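Local atomic coordinates of cell division control protein 53 (Saccharomyces cerevisiae, PDB entry 3O2P), a protein that serves as the cullin scaffold of SCF E3 ubiquitin ligases, which mark target proteins for proteasomal degradation and work with the E2 enzyme CDC34. Residues I28-H40 with Y74-Y86. Residues are numbered along the deposited sequence; the frame is centred on the assembly and turned at random.
Sequences IVRIMKAKRNLPH and YLQRGDDGESYAY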
loop_
_atom_site.group_PDB
_atom_site.type_symbol
_atom_site.label_atom_id
_atom_site.label_comp_id
_atom_site.label_asym_id
_atom_site.label_seq_id
_atom_site.Cartn_x
_atom_site.Cartn_y
_atom_site.Cartn_z
ATOM N N ILE B 28 -24.634 2.455 -3.366
ATOM C CA ILE B 28 -23.775 1.538 -2.630
ATOM C C ILE B 28 -23.827 1.804 -1.120
ATOM O O ILE B 28 -23.902 0.868 -0.316
ATOM C CB ILE B 28 -22.325 1.609 -3.150
ATOM C CG1 ILE B 28 -22.228 0.972 -4.539
ATOM C CG2 ILE B 28 -21.366 0.915 -2.205
ATOM C CD1 ILE B 28 -20.913 1.206 -5.210
ATOM N N VAL B 29 -23.787 3.080 -0.740
ATOM C CA VAL B 29 -23.838 3.462 0.677
ATOM C C VAL B 29 -25.155 3.015 1.327
ATOM O O VAL B 29 -25.170 2.560 2.472
ATOM C CB VAL B 29 -23.681 4.977 0.864
ATOM C CG1 VAL B 29 -23.892 5.349 2.323
ATOM C CG2 VAL B 29 -22.310 5.425 0.397
ATOM N N ARG B 30 -26.249 3.152 0.580
ATOM C CA ARG B 30 -27.571 2.691 0.999
ATOM C C ARG B 30 -27.546 1.188 1.303
ATOM O O ARG B 30 -27.936 0.749 2.386
ATOM C CB ARG B 30 -28.580 2.977 -0.116
ATOM C CG ARG B 30 -29.958 3.423 0.349
ATOM C CD ARG B 30 -30.859 3.759 -0.844
ATOM N NE ARG B 30 -30.299 4.831 -1.666
ATOM C CZ ARG B 30 -30.191 4.796 -2.993
ATOM N NH1 ARG B 30 -30.607 3.734 -3.673
ATOM N NH2 ARG B 30 -29.665 5.828 -3.642
ATOM N N ILE B 31 -27.083 0.398 0.345
ATOM C CA ILE B 31 -26.992 -1.046 0.537
ATOM C C ILE B 31 -26.133 -1.405 1.759
ATOM O O ILE B 31 -26.571 -2.134 2.653
ATOM C CB ILE B 31 -26.412 -1.728 -0.715
ATOM C CG1 ILE B 31 -27.381 -1.574 -1.897
ATOM C CG2 ILE B 31 -26.096 -3.185 -0.434
ATOM C CD1 ILE B 31 -26.757 -1.869 -3.266
ATOM N N MET B 32 -24.912 -0.883 1.796
ATOM C CA MET B 32 -23.973 -1.227 2.858
ATOM C C MET B 32 -24.421 -0.731 4.228
ATOM O O MET B 32 -24.138 -1.354 5.241
ATOM C CB MET B 32 -22.572 -0.707 2.532
ATOM C CG MET B 32 -21.946 -1.404 1.344
ATOM S SD MET B 32 -21.885 -3.197 1.556
ATOM C CE MET B 32 -20.853 -3.322 3.019
ATOM N N LYS B 33 -25.137 0.383 4.265
ATOM C CA LYS B 33 -25.595 0.886 5.543
ATOM C C LYS B 33 -26.567 -0.120 6.155
ATOM O O LYS B 33 -26.648 -0.261 7.375
ATOM C CB LYS B 33 -26.244 2.254 5.382
ATOM C CG LYS B 33 -26.567 2.936 6.696
ATOM C CD LYS B 33 -27.132 4.323 6.448
ATOM C CE LYS B 33 -27.700 4.921 7.722
ATOM N NZ LYS B 33 -28.614 3.965 8.406
ATOM N N ALA B 34 -27.288 -0.833 5.295
ATOM C CA ALA B 34 -28.284 -1.801 5.739
ATOM C C ALA B 34 -27.717 -3.218 5.899
ATOM O O ALA B 34 -28.127 -3.952 6.801
ATOM C CB ALA B 34 -29.461 -1.808 4.784
ATOM N N LYS B 35 -26.787 -3.604 5.026
ATOM C CA LYS B 35 -26.216 -4.953 5.085
ATOM C C LYS B 35 -24.957 -5.028 5.952
ATOM O O LYS B 35 -24.579 -6.106 6.399
ATOM C CB LYS B 35 -25.920 -5.503 3.683
ATOM C CG LYS B 35 -27.137 -5.671 2.785
ATOM C CD LYS B 35 -28.225 -6.496 3.454
ATOM C CE LYS B 35 -29.041 -7.282 2.434
ATOM N NZ LYS B 35 -28.310 -8.499 1.962
ATOM N N ARG B 36 -24.303 -3.886 6.159
ATOM C CA ARG B 36 -23.155 -3.801 7.054
ATOM C C ARG B 36 -21.898 -4.494 6.530
ATOM O O ARG B 36 -20.804 -3.926 6.555
ATOM C CB ARG B 36 -23.530 -4.379 8.418
ATOM C CG ARG B 36 -24.580 -3.564 9.140
ATOM C CD ARG B 36 -23.932 -2.341 9.740
ATOM N NE ARG B 36 -24.690 -1.129 9.480
ATOM C CZ ARG B 36 -24.272 0.084 9.820
ATOM N NH1 ARG B 36 -23.103 0.230 10.425
ATOM N NH2 ARG B 36 -25.023 1.147 9.557
ATOM N N ASN B 37 -22.062 -5.727 6.067
ATOM C CA ASN B 37 -20.949 -6.549 5.600
ATOM C C ASN B 37 -21.408 -7.343 4.379
ATOM O O ASN B 37 -22.493 -7.919 4.381
ATOM C CB ASN B 37 -20.506 -7.503 6.707
ATOM C CG ASN B 37 -19.007 -7.499 6.917
ATOM O OD1 ASN B 37 -18.238 -7.923 6.046
ATOM N ND2 ASN B 37 -18.579 -7.021 8.084
ATOM N N LEU B 38 -20.598 -7.375 3.331
ATOM C CA LEU B 38 -21.051 -7.985 2.094
ATOM C C LEU B 38 -19.892 -8.456 1.229
ATOM O O LEU B 38 -18.881 -7.757 1.081
ATOM C CB LEU B 38 -21.894 -6.967 1.327
ATOM C CG LEU B 38 -23.259 -7.329 0.758
ATOM C CD1 LEU B 38 -24.099 -8.095 1.766
ATOM C CD2 LEU B 38 -23.973 -6.066 0.306
ATOM N N PRO B 39 -20.041 -9.640 0.634
ATOM C CA PRO B 39 -19.046 -10.103 -0.339
ATOM C C PRO B 39 -19.075 -9.194 -1.563
ATOM O O PRO B 39 -20.140 -8.684 -1.894
ATOM C CB PRO B 39 -19.539 -11.507 -0.714
ATOM C CG PRO B 39 -20.534 -11.882 0.367
ATOM C CD PRO B 39 -21.150 -10.593 0.801
ATOM N N HIS B 40 -17.927 -8.996 -2.208
ATOM C CA HIS B 40 -17.818 -8.118 -3.370
ATOM C C HIS B 40 -18.848 -8.453 -4.425
ATOM O O HIS B 40 -19.565 -7.581 -4.923
ATOM C CB HIS B 40 -16.421 -8.226 -3.978
ATOM C CG HIS B 40 -16.329 -7.715 -5.379
ATOM N ND1 HIS B 40 -15.978 -6.415 -5.675
ATOM C CD2 HIS B 40 -16.550 -8.330 -6.567
ATOM C CE1 HIS B 40 -15.975 -6.253 -6.987
ATOM N NE2 HIS B 40 -16.310 -7.400 -7.551
ATOM N N TYR B 74 -15.799 5.423 3.552
ATOM C CA TYR B 74 -17.113 4.811 3.748
ATOM C C TYR B 74 -17.047 3.292 3.835
ATOM O O TYR B 74 -17.894 2.673 4.470
ATOM C CB TYR B 74 -18.064 5.171 2.612
ATOM C CG TYR B 74 -18.723 6.511 2.751
ATOM C CD1 TYR B 74 -19.925 6.649 3.446
ATOM C CD2 TYR B 74 -18.148 7.642 2.188
ATOM C CE1 TYR B 74 -20.529 7.882 3.571
ATOM C CE2 TYR B 74 -18.737 8.871 2.306
ATOM C CZ TYR B 74 -19.926 8.993 2.996
ATOM O OH TYR B 74 -20.508 10.231 3.115
ATOM N N LEU B 75 -16.068 2.691 3.166
ATOM C CA LEU B 75 -15.971 1.240 3.129
ATOM C C LEU B 75 -14.577 0.757 3.483
ATOM O O LEU B 75 -13.586 1.390 3.135
ATOM C CB LEU B 75 -16.292 0.701 1.737
ATOM C CG LEU B 75 -17.604 0.949 1.013
ATOM C CD1 LEU B 75 -17.483 0.372 -0.400
ATOM C CD2 LEU B 75 -18.762 0.314 1.762
ATOM N N GLN B 76 -14.513 -0.401 4.128
ATOM C CA GLN B 76 -13.245 -1.050 4.412
ATOM C C GLN B 76 -13.275 -2.419 3.746
ATOM O O GLN B 76 -14.234 -3.174 3.918
ATOM C CB GLN B 76 -13.080 -1.213 5.920
ATOM C CG GLN B 76 -11.662 -1.484 6.367
ATOM C CD GLN B 76 -11.583 -2.002 7.804
ATOM O OE1 GLN B 76 -12.572 -1.986 8.549
ATOM N NE2 GLN B 76 -10.400 -2.476 8.194
ATOM N N ARG B 77 -12.253 -2.722 2.950
ATOM C CA ARG B 77 -12.123 -4.044 2.352
ATOM C C ARG B 77 -11.868 -5.037 3.470
ATOM O O ARG B 77 -11.093 -4.755 4.377
ATOM C CB ARG B 77 -10.949 -4.082 1.373
ATOM C CG ARG B 77 -10.798 -5.400 0.620
ATOM C CD ARG B 77 -9.578 -5.377 -0.323
ATOM N NE ARG B 77 -9.645 -4.264 -1.267
ATOM C CZ ARG B 77 -10.224 -4.330 -2.462
ATOM N NH1 ARG B 77 -10.802 -5.464 -2.861
ATOM N NH2 ARG B 77 -10.230 -3.265 -3.261
ATOM N N GLY B 78 -12.518 -6.192 3.405
ATOM C CA GLY B 78 -12.315 -7.237 4.395
ATOM C C GLY B 78 -10.951 -7.898 4.276
ATOM O O GLY B 78 -10.265 -7.758 3.263
ATOM N N ASP B 79 -10.558 -8.627 5.315
ATOM C CA ASP B 79 -9.274 -9.314 5.331
ATOM C C ASP B 79 -9.136 -10.300 4.181
ATOM O O ASP B 79 -8.030 -10.526 3.690
ATOM C CB ASP B 79 -9.081 -10.037 6.658
ATOM C CG ASP B 79 -9.320 -9.132 7.847
ATOM O OD1 ASP B 79 -8.911 -7.949 7.786
ATOM O OD2 ASP B 79 -9.915 -9.602 8.841
ATOM N N ASP B 80 -10.254 -10.892 3.756
ATOM C CA ASP B 80 -10.219 -11.838 2.640
ATOM C C ASP B 80 -9.968 -11.133 1.307
ATOM O O ASP B 80 -9.685 -11.776 0.294
ATOM C CB ASP B 80 -11.481 -12.722 2.592
ATOM C CG ASP B 80 -12.762 -11.926 2.393
ATOM O OD1 ASP B 80 -12.679 -10.719 2.090
ATOM O OD2 ASP B 80 -13.856 -12.520 2.536
ATOM N N GLY B 81 -10.063 -9.806 1.322
ATOM C CA GLY B 81 -9.761 -8.999 0.153
ATOM C C GLY B 81 -10.848 -8.983 -0.912
ATOM O O GLY B 81 -10.665 -8.403 -1.987
ATOM N N GLU B 82 -11.981 -9.618 -0.614
ATOM C CA GLU B 82 -13.103 -9.669 -1.559
ATOM C C GLU B 82 -14.481 -9.527 -0.905
ATOM O O GLU B 82 -15.454 -10.161 -1.320
ATOM C CB GLU B 82 -13.039 -10.933 -2.423
ATOM C CG GLU B 82 -12.499 -12.158 -1.715
ATOM C CD GLU B 82 -12.479 -13.397 -2.614
ATOM O OE1 GLU B 82 -12.091 -13.292 -3.798
ATOM O OE2 GLU B 82 -12.853 -14.484 -2.127
ATOM N N SER B 83 -14.539 -8.695 0.131
ATOM C CA SER B 83 -15.786 -8.312 0.779
ATOM C C SER B 83 -15.583 -6.888 1.273
ATOM O O SER B 83 -14.462 -6.377 1.233
ATOM C CB SER B 83 -16.111 -9.252 1.944
ATOM O OG SER B 83 -15.013 -9.400 2.831
ATOM N N TYR B 84 -16.656 -6.241 1.718
ATOM C CA TYR B 84 -16.546 -4.877 2.226
ATOM C C TYR B 84 -17.350 -4.699 3.501
ATOM O O TYR B 84 -18.376 -5.338 3.693
ATOM C CB TYR B 84 -16.998 -3.843 1.179
ATOM C CG TYR B 84 -16.385 -4.053 -0.188
ATOM C CD1 TYR B 84 -15.073 -3.670 -0.457
ATOM C CD2 TYR B 84 -17.115 -4.642 -1.204
ATOM C CE1 TYR B 84 -14.514 -3.873 -1.704
ATOM C CE2 TYR B 84 -16.569 -4.845 -2.445
ATOM C CZ TYR B 84 -15.273 -4.458 -2.694
ATOM O OH TYR B 84 -14.735 -4.670 -3.945
ATOM N N ALA B 85 -16.862 -3.827 4.368
ATOM C CA ALA B 85 -17.565 -3.485 5.583
ATOM C C ALA B 85 -17.908 -2.002 5.548
ATOM O O ALA B 85 -17.068 -1.164 5.178
ATOM C CB ALA B 85 -16.697 -3.808 6.794
ATOM N N TYR B 86 -19.138 -1.673 5.936
ATOM C CA TYR B 86 -19.540 -0.275 6.024
ATOM C C TYR B 86 -18.911 0.408 7.235
ATOM O O TYR B 86 -18.869 -0.161 8.325
ATOM C CB TYR B 86 -21.070 -0.133 6.063
ATOM C CG TYR B 86 -21.540 1.308 6.067
ATOM C CD1 TYR B 86 -21.404 2.104 4.940
ATOM C CD2 TYR B 86 -22.106 1.874 7.202
ATOM C CE1 TYR B 86 -21.816 3.425 4.939
ATOM C CE2 TYR B 86 -22.528 3.191 7.211
ATOM C CZ TYR B 86 -22.382 3.965 6.076
ATOM O OH TYR B 86 -22.796 5.281 6.066
#
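The hydroxyl of Y84 is gripped twice: H40 ND1 hydrogen-bonds to Y84 OH at 2.8 Å, meeting it near the plane of both rings, and a glycerol, probably from the crystallisation liquor, forms a second hydrogen bond to it. The two rings meet rim to rim, while H40 NE2 bonds to the backbone of another protein chain. Next to this pair, strand 37-39 runs antiparallel to 83-86, L38 and Y84 exchanging backbone bonds; H40 N to E82 O (2.9 Å) and Y86 N to R36 O (2.9 Å) extend the ladder. Y86 packs the sheet against helix 28-35. A chi1 of -176°, which turns the side chain away from its own amide, brings one ring face against K33 CA, a CH-pi contact 4.1 Å from the ring centroid, and Y86 CE1 touches V29 CG1 at 3.9 Å. The edge at Y86 CD2 points into one face of the R36 guanidinium, whose NE is tied to K33 O (3.0 Å). Replacing Y86 by an alanine would probably uncover the K33 backbone and leave the R36 guanidinium freer to turn. M32 CG meets L75 CD2 at 3.6 Å. In this winged-helix domain, apolar and aromatic contacts seat the sheet beside K33, probably the NEDD8 acceptor, whereas the polar H40-Y84 end faces the partner protein.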